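Local coordinates for protein predicted ATPase of the ABC class (Vibrio vulnificus, PDB 5D6A) that binds the ATP analogue AMP-PNP and, as a predicted member of the ABC ATPase class, probably hydrolyses ATP, at residues Lys88-Ser91 with Ala92-Leu96; Gln424-Asp427 with Tyr428-Leu431; Asn564-Arg567 with Lys568-Phe571. All blocks are in the same frame, centred on the assembly; numbering follows the deposited sequence.

Interaction 1: Lys88-Ser91 with Ala92-Leu96; sequences KEES and AAFQL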
ATOM      1  N   LYS A  88     -40.497  -1.796   8.275  1.00 56.12           N
ATOM      2  CA  LYS A  88     -40.621  -0.344   8.101  1.00 57.00           C
ATOM      3  C   LYS A  88     -40.898   0.375   9.419  1.00 57.28           C
ATOM      4  O   LYS A  88     -40.648   1.573   9.537  1.00 57.86           O
ATOM      5  CB  LYS A  88     -41.733  -0.025   7.092  1.00 59.84           C
ATOM      6  CG  LYS A  88     -41.472  -0.579   5.698  1.00 59.54           C
ATOM      7  CD  LYS A  88     -42.690  -0.486   4.793  1.00 62.14           C
ATOM      8  CE  LYS A  88     -43.075   0.944   4.469  1.00 64.25           C
ATOM      9  NZ  LYS A  88     -44.221   0.974   3.518  1.00 66.92           N
ATOM     10  N   GLU A  89     -41.403  -0.360  10.406  1.00 57.95           N
ATOM     11  CA  GLU A  89     -41.720   0.218  11.707  1.00 59.89           C
ATOM     12  C   GLU A  89     -40.617  -0.027  12.743  1.00 56.82           C
ATOM     13  O   GLU A  89     -40.792   0.281  13.922  1.00 57.48           O
ATOM     14  CB  GLU A  89     -43.061  -0.324  12.207  1.00 64.05           C
ATOM     15  CG  GLU A  89     -44.224  -0.103  11.241  1.00 67.78           C
ATOM     16  CD  GLU A  89     -44.509   1.367  10.948  1.00 71.08           C
ATOM     17  OE1 GLU A  89     -44.034   2.248  11.701  1.00 71.99           O
ATOM     18  OE2 GLU A  89     -45.228   1.643   9.964  1.00 73.67           O
ATOM     19  N   GLU A  90     -39.491  -0.580  12.295  1.00 52.98           N
ATOM     20  CA  GLU A  90     -38.338  -0.825  13.163  1.00 50.76           C
ATOM     21  C   GLU A  90     -37.374   0.349  13.030  1.00 48.18           C
ATOM     22  O   GLU A  90     -37.500   1.160  12.113  1.00 48.57           O
ATOM     23  CB  GLU A  90     -37.634  -2.129  12.772  1.00 49.44           C
ATOM     24  CG  GLU A  90     -38.477  -3.385  12.967  1.00 51.41           C
ATOM     25  CD  GLU A  90     -38.762  -3.690  14.430  1.00 53.61           C
ATOM     26  OE1 GLU A  90     -38.007  -3.209  15.302  1.00 54.11           O
ATOM     27  OE2 GLU A  90     -39.734  -4.422  14.706  1.00 55.96           O
ATOM     28  N   SER A  91     -36.410   0.440  13.939  1.00 45.85           N
ATOM     29  CA  SER A  91     -35.435   1.528  13.908  1.00 44.19           C
ATOM     30  C   SER A  91     -34.589   1.457  12.643  1.00 42.55           C
ATOM     31  O   SER A  91     -34.434   0.391  12.052  1.00 42.07           O
ATOM     32  CB  SER A  91     -34.526   1.456  15.130  1.00 43.25           C
ATOM     33  OG  SER A  91     -33.784   0.250  15.128  1.00 40.86           O
ATOM     34  N   ALA A  92     -34.033   2.595  12.240  1.00 42.60           N
ATOM     35  CA  ALA A  92     -33.197   2.658  11.045  1.00 41.37           C
ATOM     36  C   ALA A  92     -32.025   1.677  11.124  1.00 40.53           C
ATOM     37  O   ALA A  92     -31.596   1.129  10.107  1.00 39.52           O
ATOM     38  CB  ALA A  92     -32.687   4.073  10.830  1.00 41.85           C
ATOM     39  N   ALA A  93     -31.512   1.463  12.335  1.00 41.20           N
ATOM     40  CA  ALA A  93     -30.394   0.544  12.544  1.00 39.90           C
ATOM     41  C   ALA A  93     -30.854  -0.896  12.398  1.00 39.75           C
ATOM     42  O   ALA A  93     -30.113  -1.739  11.897  1.00 40.11           O
ATOM     43  CB  ALA A  93     -29.770   0.763  13.912  1.00 40.54           C
ATOM     44  N   PHE A  94     -32.074  -1.180  12.848  1.00 41.46           N
ATOM     45  CA  PHE A  94     -32.637  -2.521  12.737  1.00 41.29           C
ATOM     46  C   PHE A  94     -32.822  -2.850  11.255  1.00 40.96           C
ATOM     47  O   PHE A  94     -32.578  -3.978  10.823  1.00 40.31           O
ATOM     48  CB  PHE A  94     -33.978  -2.604  13.472  1.00 42.91           C
ATOM     49  CG  PHE A  94     -34.545  -3.995  13.560  1.00 43.10           C
ATOM     50  CD1 PHE A  94     -35.267  -4.541  12.507  1.00 43.78           C
ATOM     51  CD2 PHE A  94     -34.377  -4.753  14.711  1.00 43.72           C
ATOM     52  CE1 PHE A  94     -35.794  -5.819  12.593  1.00 44.43           C
ATOM     53  CE2 PHE A  94     -34.904  -6.030  14.804  1.00 44.73           C
ATOM     54  CZ  PHE A  94     -35.615  -6.564  13.743  1.00 44.89           C
ATOM     55  N   GLN A  95     -33.245  -1.850  10.481  1.00 41.36           N
ATOM     56  CA  GLN A  95     -33.448  -2.023   9.047  1.00 40.93           C
ATOM     57  C   GLN A  95     -32.106  -2.139   8.338  1.00 39.65           C
ATOM     58  O   GLN A  95     -32.004  -2.783   7.299  1.00 39.93           O
ATOM     59  CB  GLN A  95     -34.236  -0.852   8.469  1.00 42.11           C
ATOM     60  CG  GLN A  95     -35.571  -0.617   9.152  1.00 44.55           C
ATOM     61  CD  GLN A  95     -36.363   0.508   8.522  1.00 45.50           C
ATOM     62  OE1 GLN A  95     -36.448   0.613   7.300  1.00 45.47           O
ATOM     63  NE2 GLN A  95     -36.971   1.342   9.357  1.00 47.24           N
ATOM     64  N   LEU A  96     -31.082  -1.509   8.907  1.00 39.79           N
ATOM     65  CA  LEU A  96     -29.737  -1.558   8.343  1.00 39.63           C
ATOM     66  C   LEU A  96     -29.248  -3.008   8.327  1.00 39.36           C
ATOM     67  O   LEU A  96     -28.668  -3.468   7.344  1.00 39.07           O
ATOM     68  CB  LEU A  96     -28.785  -0.684   9.163  1.00 39.86           C
ATOM     69  CG  LEU A  96     -27.375  -0.459   8.621  1.00 40.15           C
ATOM     70  CD1 LEU A  96     -27.426   0.245   7.279  1.00 40.86           C
ATOM     71  CD2 LEU A  96     -26.553   0.354   9.611  1.00 41.31           C
TER
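S91 is the N-cap of helix 92-109 and meets F94 one turn on: its OG accepts from F94 N at 3.2 Å, with an N-H...O angle of 147°. The position follows from chi1 of 62°, which sets OG between the backbone N and the carbonyl carbon of S91. A second bond of the first turn runs from Q95 N to S91 O at 3.0 Å. The closely packed part lies under E90. Its CB and CG each lie 3.4 Å from F94 CD1, and the bent E90 chain then carries its carboxylate across one face of the ring, OE1 over its centre and the two planes 35° apart. F94 is buried, packed also against W86, L87 and C188, and helix 181-199 supplies E192, whose OE2 is hydrogen-bonded to S91 OG. The K88 side is looser. The CB of K88 points away from the helix and its NZ bonds to E135 O, while A92 is exposed. The Q95 amide reaches back past the N-cap: NE2 donates to E90 O at 2.8 Å, from above the carbonyl plane rather than along a lone pair.

Interaction 2: Gln424-Asp427 with Tyr428-Leu431; sequences QMHD and YQAL. With ANP (phosphoaminophosphonic acid-adenylate ester), chain C.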
ATOM      1  N   GLN A 424      -2.883   0.178  30.793  1.00 54.50           N
ATOM      2  CA  GLN A 424      -1.708  -0.645  30.547  1.00 55.26           C
ATOM      3  C   GLN A 424      -2.119  -2.030  30.072  1.00 55.72           C
ATOM      4  O   GLN A 424      -2.962  -2.680  30.692  1.00 56.68           O
ATOM      5  CB  GLN A 424      -0.858  -0.775  31.812  1.00 57.54           C
ATOM      6  CG  GLN A 424       0.463  -1.506  31.585  1.00 58.68           C
ATOM      7  CD  GLN A 424       1.247  -1.738  32.861  1.00 60.79           C
ATOM      8  OE1 GLN A 424       0.719  -1.603  33.958  1.00 62.36           O
ATOM      9  NE2 GLN A 424       2.512  -2.109  32.719  1.00 61.93           N
HETATM   10  N   MSE A 425      -1.522  -2.475  28.969  1.00 55.46           N
HETATM   11  CA  MSE A 425      -1.788  -3.803  28.432  1.00 56.11           C
HETATM   12  C   MSE A 425      -0.718  -4.717  28.964  1.00 59.14           C
HETATM   13  O   MSE A 425       0.472  -4.397  28.908  1.00 59.92           O
HETATM   14  CB  MSE A 425      -1.774  -3.806  26.907  1.00 54.00           C
HETATM   15  CG  MSE A 425      -2.873  -2.930  26.308  1.00 51.31           C
HETATM   16 SE   MSE A 425      -4.655  -3.497  26.932  0.80 51.09          SE
HETATM   17  CE  MSE A 425      -4.865  -5.119  25.837  1.00 51.92           C
ATOM     18  N   HIS A 426      -1.139  -5.859  29.496  1.00 61.35           N
ATOM     19  CA  HIS A 426      -0.227  -6.845  30.056  1.00 64.61           C
ATOM     20  C   HIS A 426      -0.847  -8.213  29.851  1.00 66.77           C
ATOM     21  O   HIS A 426      -1.955  -8.457  30.306  1.00 68.53           O
ATOM     22  CB  HIS A 426      -0.019  -6.567  31.545  1.00 66.75           C
ATOM     23  CG  HIS A 426       0.821  -7.588  32.244  1.00 69.41           C
ATOM     24  ND1 HIS A 426       2.191  -7.488  32.340  1.00 70.53           N
ATOM     25  CD2 HIS A 426       0.480  -8.728  32.889  1.00 71.77           C
ATOM     26  CE1 HIS A 426       2.660  -8.523  33.012  1.00 73.66           C
ATOM     27  NE2 HIS A 426       1.643  -9.292  33.356  1.00 74.45           N
ATOM     28  N   ASP A 427      -0.130  -9.108  29.176  1.00 68.31           N
ATOM     29  CA  ASP A 427      -0.659 -10.442  28.879  1.00 70.21           C
ATOM     30  C   ASP A 427      -2.071 -10.384  28.282  1.00 68.79           C
ATOM     31  O   ASP A 427      -2.906 -11.253  28.534  1.00 70.15           O
ATOM     32  CB  ASP A 427      -0.617 -11.339  30.123  1.00 73.42           C
ATOM     33  CG  ASP A 427       0.802 -11.733  30.516  1.00 75.77           C
ATOM     34  OD1 ASP A 427       1.759 -11.334  29.819  1.00 74.52           O
ATOM     35  OD2 ASP A 427       0.959 -12.455  31.523  1.00 79.25           O
ATOM     36  N   TYR A 428      -2.309  -9.337  27.493  1.00 66.82           N
ATOM     37  CA  TYR A 428      -3.579  -9.110  26.788  1.00 65.37           C
ATOM     38  C   TYR A 428      -4.786  -8.854  27.699  1.00 66.58           C
ATOM     39  O   TYR A 428      -5.857  -9.433  27.513  1.00 67.88           O
ATOM     40  CB  TYR A 428      -3.862 -10.259  25.813  1.00 65.30           C
ATOM     41  CG  TYR A 428      -2.646 -10.644  25.002  1.00 65.28           C
ATOM     42  CD1 TYR A 428      -2.100  -9.764  24.076  1.00 62.77           C
ATOM     43  CD2 TYR A 428      -2.041 -11.887  25.161  1.00 67.21           C
ATOM     44  CE1 TYR A 428      -0.982 -10.104  23.337  1.00 62.95           C
ATOM     45  CE2 TYR A 428      -0.926 -12.237  24.421  1.00 67.70           C
ATOM     46  CZ  TYR A 428      -0.401 -11.342  23.511  1.00 65.46           C
ATOM     47  OH  TYR A 428       0.707 -11.682  22.776  1.00 66.37           O
ATOM     48  N   GLN A 429      -4.598  -7.980  28.680  1.00 67.38           N
ATOM     49  CA  GLN A 429      -5.671  -7.578  29.585  1.00 68.22           C
ATOM     50  C   GLN A 429      -5.428  -6.131  29.983  1.00 65.74           C
ATOM     51  O   GLN A 429      -4.285  -5.718  30.182  1.00 65.75           O
ATOM     52  CB  GLN A 429      -5.742  -8.467  30.829  1.00 73.30           C
ATOM     53  CG  GLN A 429      -4.474  -8.489  31.667  1.00 76.15           C
ATOM     54  CD  GLN A 429      -4.662  -9.140  33.021  1.00 81.52           C
ATOM     55  OE1 GLN A 429      -5.742  -9.642  33.343  1.00 84.75           O
ATOM     56  NE2 GLN A 429      -3.607  -9.129  33.830  1.00 83.86           N
ATOM     57  N   ALA A 430      -6.501  -5.361  30.093  1.00 63.73           N
ATOM     58  CA  ALA A 430      -6.387  -3.956  30.445  1.00 61.76           C
ATOM     59  C   ALA A 430      -6.214  -3.765  31.947  1.00 63.10           C
ATOM     60  O   ALA A 430      -6.799  -4.491  32.750  1.00 64.12           O
ATOM     61  CB  ALA A 430      -7.608  -3.195  29.955  1.00 60.15           C
ATOM     62  N   LEU A 431      -5.392  -2.785  32.307  1.00 62.51           N
ATOM     63  CA  LEU A 431      -5.140  -2.428  33.698  1.00 64.42           C
ATOM     64  C   LEU A 431      -5.185  -0.909  33.813  1.00 63.24           C
ATOM     65  O   LEU A 431      -4.628  -0.205  32.968  1.00 60.75           O
ATOM     66  CB  LEU A 431      -3.771  -2.941  34.159  1.00 66.15           C
ATOM     67  CG  LEU A 431      -3.556  -4.455  34.248  1.00 68.28           C
ATOM     68  CD1 LEU A 431      -2.105  -4.764  34.585  1.00 69.26           C
ATOM     69  CD2 LEU A 431      -4.487  -5.079  35.279  1.00 70.28           C
TER
HETATM   70  PG  ANP C 602       2.059  -1.557  19.014  1.00 71.51           P
HETATM   71  O1G ANP C 602       0.827  -0.735  19.299  1.00 74.06           O
HETATM   72  O2G ANP C 602       2.549  -1.441  17.589  1.00 68.07           O
HETATM   73  O3G ANP C 602       3.127  -1.376  20.066  1.00 69.16           O
HETATM   74  PB  ANP C 602       1.779  -4.162  20.606  1.00 53.29           P
HETATM   75  O1B ANP C 602       1.058  -3.498  21.740  1.00 55.36           O
HETATM   76  O2B ANP C 602       3.272  -4.357  20.745  1.00 54.93           O
HETATM   77  N3B ANP C 602       1.516  -3.221  19.148  1.00 63.32           N
HETATM   78  PA  ANP C 602       0.117  -5.997  19.255  1.00 50.88           P
HETATM   79  O1A ANP C 602      -1.312  -5.858  19.707  1.00 51.22           O
HETATM   80  O2A ANP C 602       0.560  -5.275  18.007  1.00 53.57           O
HETATM   81  O3A ANP C 602       1.105  -5.617  20.467  1.00 50.93           O
HETATM   82  O5' ANP C 602       0.442  -7.553  19.044  1.00 50.94           O
HETATM   83  C5' ANP C 602       0.160  -8.498  20.067  1.00 50.24           C
HETATM   84  C4' ANP C 602       0.011  -9.888  19.463  1.00 50.92           C
HETATM   85  O4' ANP C 602      -0.765 -10.693  20.353  1.00 50.02           O
HETATM   86  C3' ANP C 602      -0.718  -9.890  18.127  1.00 52.08           C
HETATM   87  O3' ANP C 602      -0.157 -10.887  17.260  1.00 52.69           O
HETATM   88  C2' ANP C 602      -2.152 -10.215  18.479  1.00 50.44           C
HETATM   89  O2' ANP C 602      -2.790 -10.987  17.456  1.00 51.17           O
HETATM   90  C1' ANP C 602      -2.047 -10.982  19.794  1.00 49.48           C
HETATM   91  N9  ANP C 602      -3.111 -10.589  20.750  1.00 50.15           N
HETATM   92  C8  ANP C 602      -3.498  -9.333  21.062  1.00 48.80           C
HETATM   93  N7  ANP C 602      -4.505  -9.360  21.973  1.00 49.02           N
HETATM   94  C5  ANP C 602      -4.768 -10.648  22.257  1.00 50.00           C
HETATM   95  C6  ANP C 602      -5.709 -11.381  23.134  1.00 50.74           C
HETATM   96  N6  ANP C 602      -6.592 -10.714  23.911  1.00 52.07           N
HETATM   97  N1  ANP C 602      -5.656 -12.733  23.132  1.00 53.35           N
HETATM   98  C2  ANP C 602      -4.779 -13.414  22.362  1.00 53.51           C
HETATM   99  N3  ANP C 602      -3.899 -12.800  21.543  1.00 53.15           N
HETATM  100  C4  ANP C 602      -3.846 -11.450  21.450  1.00 50.61           C
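The beta hairpin of strands 421-425 and 430-432 reverses through a two-residue turn at D427-Y428; both corner residues have positive phi, 49° and 65°, which makes it resemble a type I' turn. Its registered pairs are Q424 with L431 and M425 with A430. Q424 and L431 form the antiparallel hydrogen-bonded pair: Q424 N donates to L431 O at 2.8 Å, whereas the return bond from L431 N to Q424 O is weak. Closer to the turn, H426 N donates to Q429 O at 3.2 Å. M425 and A430 share one face of the sheet, with SE of M425, a selenomethionine, 4.2 Å from A430 CB; its doubly bent chain folds SE back toward the second strand. At the turn Y428 belongs to the nucleotide pocket. The adenine lies over one face of its ring, ANP C4 3.5 Å above the plane and offset toward the rim, while Y428 OH stands 3.0 Å from the ribose O4'. The second subunit approaches the turn too: its D384 bonds to H426 ND1 and its P324 packs on Y428. Within the chain, strand 430-432 is the outermost of the mixed sheet, strand 421-425 runs parallel to strand 260-264, and M425 packs on I263 of that strand and on K271 and L274 of helix 271-280.

Interaction 3: Asn564-Arg567 with Lys568-Phe571; sequences NRMR and KSQF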
ATOM      1  N   ASN A 564      -8.673  15.908   0.170  1.00 34.18           N
ATOM      2  CA  ASN A 564      -7.476  16.618   0.632  1.00 34.31           C
ATOM      3  C   ASN A 564      -6.207  16.045   0.015  1.00 34.59           C
ATOM      4  O   ASN A 564      -5.167  16.701   0.014  1.00 35.07           O
ATOM      5  CB  ASN A 564      -7.344  16.536   2.160  1.00 34.96           C
ATOM      6  CG  ASN A 564      -8.428  17.301   2.893  1.00 35.38           C
ATOM      7  OD1 ASN A 564      -9.041  18.214   2.349  1.00 36.34           O
ATOM      8  ND2 ASN A 564      -8.653  16.942   4.151  1.00 36.45           N
ATOM      9  N   ARG A 565      -6.300  14.814  -0.489  1.00 34.36           N
ATOM     10  CA  ARG A 565      -5.159  14.126  -1.100  1.00 34.53           C
ATOM     11  C   ARG A 565      -5.213  14.086  -2.623  1.00 34.82           C
ATOM     12  O   ARG A 565      -4.324  13.512  -3.255  1.00 36.06           O
ATOM     13  CB  ARG A 565      -5.050  12.710  -0.536  1.00 33.88           C
ATOM     14  CG  ARG A 565      -4.660  12.707   0.929  1.00 34.87           C
ATOM     15  CD  ARG A 565      -4.853  11.355   1.594  1.00 34.66           C
ATOM     16  NE  ARG A 565      -4.345  11.391   2.960  1.00 35.91           N
ATOM     17  CZ  ARG A 565      -4.983  11.942   3.991  1.00 35.90           C
ATOM     18  NH1 ARG A 565      -4.423  11.928   5.191  1.00 37.18           N
ATOM     19  NH2 ARG A 565      -6.170  12.518   3.830  1.00 35.07           N
HETATM   20  N   MSE A 566      -6.248  14.687  -3.211  1.00 35.24           N
HETATM   21  CA  MSE A 566      -6.367  14.750  -4.670  1.00 36.03           C
HETATM   22  C   MSE A 566      -5.515  15.916  -5.088  1.00 36.49           C
HETATM   23  O   MSE A 566      -5.728  17.044  -4.643  1.00 36.92           O
HETATM   24  CB  MSE A 566      -7.816  14.914  -5.105  1.00 36.69           C
HETATM   25  CG  MSE A 566      -8.061  14.235  -6.444  1.00 38.79           C
HETATM   26 SE   MSE A 566      -8.257  15.594  -7.848  1.00 43.39          SE
HETATM   27  CE  MSE A 566     -10.045  16.233  -7.329  1.00 40.25           C
ATOM     28  N   ARG A 567      -4.551  15.648  -5.960  1.00 37.22           N
ATOM     29  CA  ARG A 567      -3.564  16.652  -6.383  1.00 39.85           C
ATOM     30  C   ARG A 567      -4.074  17.843  -7.205  1.00 43.16           C
ATOM     31  O   ARG A 567      -3.369  18.847  -7.328  1.00 46.30           O
ATOM     32  CB  ARG A 567      -2.418  15.941  -7.108  1.00 39.81           C
ATOM     33  CG  ARG A 567      -1.755  14.904  -6.212  1.00 39.15           C
ATOM     34  CD  ARG A 567      -0.671  14.101  -6.898  1.00 40.56           C
ATOM     35  NE  ARG A 567      -0.025  13.197  -5.946  1.00 40.24           N
ATOM     36  CZ  ARG A 567       0.979  13.536  -5.136  1.00 41.93           C
ATOM     37  NH1 ARG A 567       1.476  14.772  -5.142  1.00 43.32           N
ATOM     38  NH2 ARG A 567       1.493  12.635  -4.308  1.00 42.33           N
ATOM     39  N   LYS A 568      -5.285  17.742  -7.748  1.00 44.41           N
ATOM     40  CA  LYS A 568      -5.858  18.833  -8.547  1.00 46.63           C
ATOM     41  C   LYS A 568      -6.872  19.670  -7.763  1.00 46.21           C
ATOM     42  O   LYS A 568      -7.245  20.757  -8.200  1.00 50.18           O
ATOM     43  CB  LYS A 568      -6.539  18.281  -9.799  1.00 48.30           C
ATOM     44  CG  LYS A 568      -5.635  17.500 -10.743  1.00 49.68           C
ATOM     45  CD  LYS A 568      -4.569  18.374 -11.377  1.00 52.10           C
ATOM     46  CE  LYS A 568      -3.764  17.584 -12.396  1.00 54.28           C
ATOM     47  NZ  LYS A 568      -2.711  18.410 -13.041  1.00 58.00           N
ATOM     48  N   SER A 569      -7.328  19.164  -6.619  1.00 42.79           N
ATOM     49  CA  SER A 569      -8.304  19.891  -5.806  1.00 41.74           C
ATOM     50  C   SER A 569      -7.907  21.348  -5.596  1.00 43.54           C
ATOM     51  O   SER A 569      -6.748  21.649  -5.303  1.00 43.60           O
ATOM     52  CB  SER A 569      -8.472  19.223  -4.439  1.00 40.41           C
ATOM     53  OG  SER A 569      -9.041  17.936  -4.559  1.00 38.46           O
ATOM     54  N   GLN A 570      -8.879  22.245  -5.752  1.00 44.81           N
ATOM     55  CA  GLN A 570      -8.648  23.672  -5.552  1.00 47.69           C
ATOM     56  C   GLN A 570      -9.300  24.169  -4.261  1.00 46.37           C
ATOM     57  O   GLN A 570     -10.527  24.239  -4.158  1.00 45.20           O
ATOM     58  CB  GLN A 570      -9.165  24.494  -6.735  1.00 50.78           C
ATOM     59  CG  GLN A 570      -8.412  24.285  -8.038  1.00 53.56           C
ATOM     60  CD  GLN A 570      -8.798  25.298  -9.105  1.00 57.94           C
ATOM     61  OE1 GLN A 570      -9.419  26.323  -8.815  1.00 59.71           O
ATOM     62  NE2 GLN A 570      -8.414  25.025 -10.346  1.00 60.68           N
ATOM     63  N   PHE A 571      -8.459  24.493  -3.281  1.00 46.39           N
ATOM     64  CA  PHE A 571      -8.895  25.036  -2.002  1.00 46.15           C
ATOM     65  C   PHE A 571      -8.340  26.445  -1.877  1.00 49.66           C
ATOM     66  O   PHE A 571      -7.305  26.760  -2.468  1.00 50.91           O
ATOM     67  CB  PHE A 571      -8.358  24.209  -0.829  1.00 44.38           C
ATOM     68  CG  PHE A 571      -9.024  22.873  -0.647  1.00 41.36           C
ATOM     69  CD1 PHE A 571     -10.141  22.748   0.169  1.00 40.83           C
ATOM     70  CD2 PHE A 571      -8.512  21.734  -1.249  1.00 40.02           C
ATOM     71  CE1 PHE A 571     -10.750  21.520   0.359  1.00 38.36           C
ATOM     72  CE2 PHE A 571      -9.118  20.500  -1.061  1.00 38.28           C
ATOM     73  CZ  PHE A 571     -10.239  20.394  -0.255  1.00 37.21           C
TER
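K568, M566 and S569 have the most surface buried here, and all three meet along the side chain of M566, a selenomethionine. K568 lays its CB against the selenium, K568 CB to M566 SE being 3.7 Å, and the two side chains cross at about a right angle. Within the turn it is the first carbons of K568 that touch; with chi2 at -66° the chain bends and its end leads away. The M566 chain, bent at both chi2 and chi3, curls round so that its far end arrives beside the serine. S569 OG faces the inside of that curl, 3.3 Å from M566 CB and 3.4 Å from M566 CE. What fixes the hydroxyl is a bond to L563 O, in the last turn of helix 556-564.

The backbone that brings these side chains together is a type I beta turn from M566 to S569, with R567 and K568 at its corners, both negative in phi and psi. The reversal is plain in the directions of the two halves, 564 to 567 and 568 to 571, which run 139° apart. Its closing bond, from S569 N to M566 O at 3.3 Å, is weak. The turn connects helix 556-564 to strand 571-572 in the region matching the MRB1590 C-terminal family; I472 of helix 468-475 touches both M566 and K568, and R567, the first corner residue, directs its guanidinium to Q335 O and G308 O and packs on N222 of the second subunit.

Further along, F571 comes back to N564: N564 OD1 lies 3.6 Å from F571 CZ, the amide plane at 57° to the ring. R462 serves both residues, hydrogen-bonding N564 OD1 through NH2 and making a cation-pi contact with the F571 ring.

Overall arrangement
The three contacts follow one another along the chain, each in a different region of the protein: interaction 1 in the N-terminal part of the ABC-class ATPase, interaction 2 in the P-loop domain and interaction 3 in the MRB1590-like C-terminal domain. Their centres are about 37 Å apart for interactions 1 and 2 and for 1 and 3, and about 42 Å for 2 and 3; none touches another, and interactions 1 and 3 lie on opposite sides of the chain's centre. No helix or sheet is common to them. Interaction 2 touches ANP directly; the side chain of R567 is about 9 Å from a bound ANP, near it but not in contact. Both meet the second subunit, whereas interaction 1 does not.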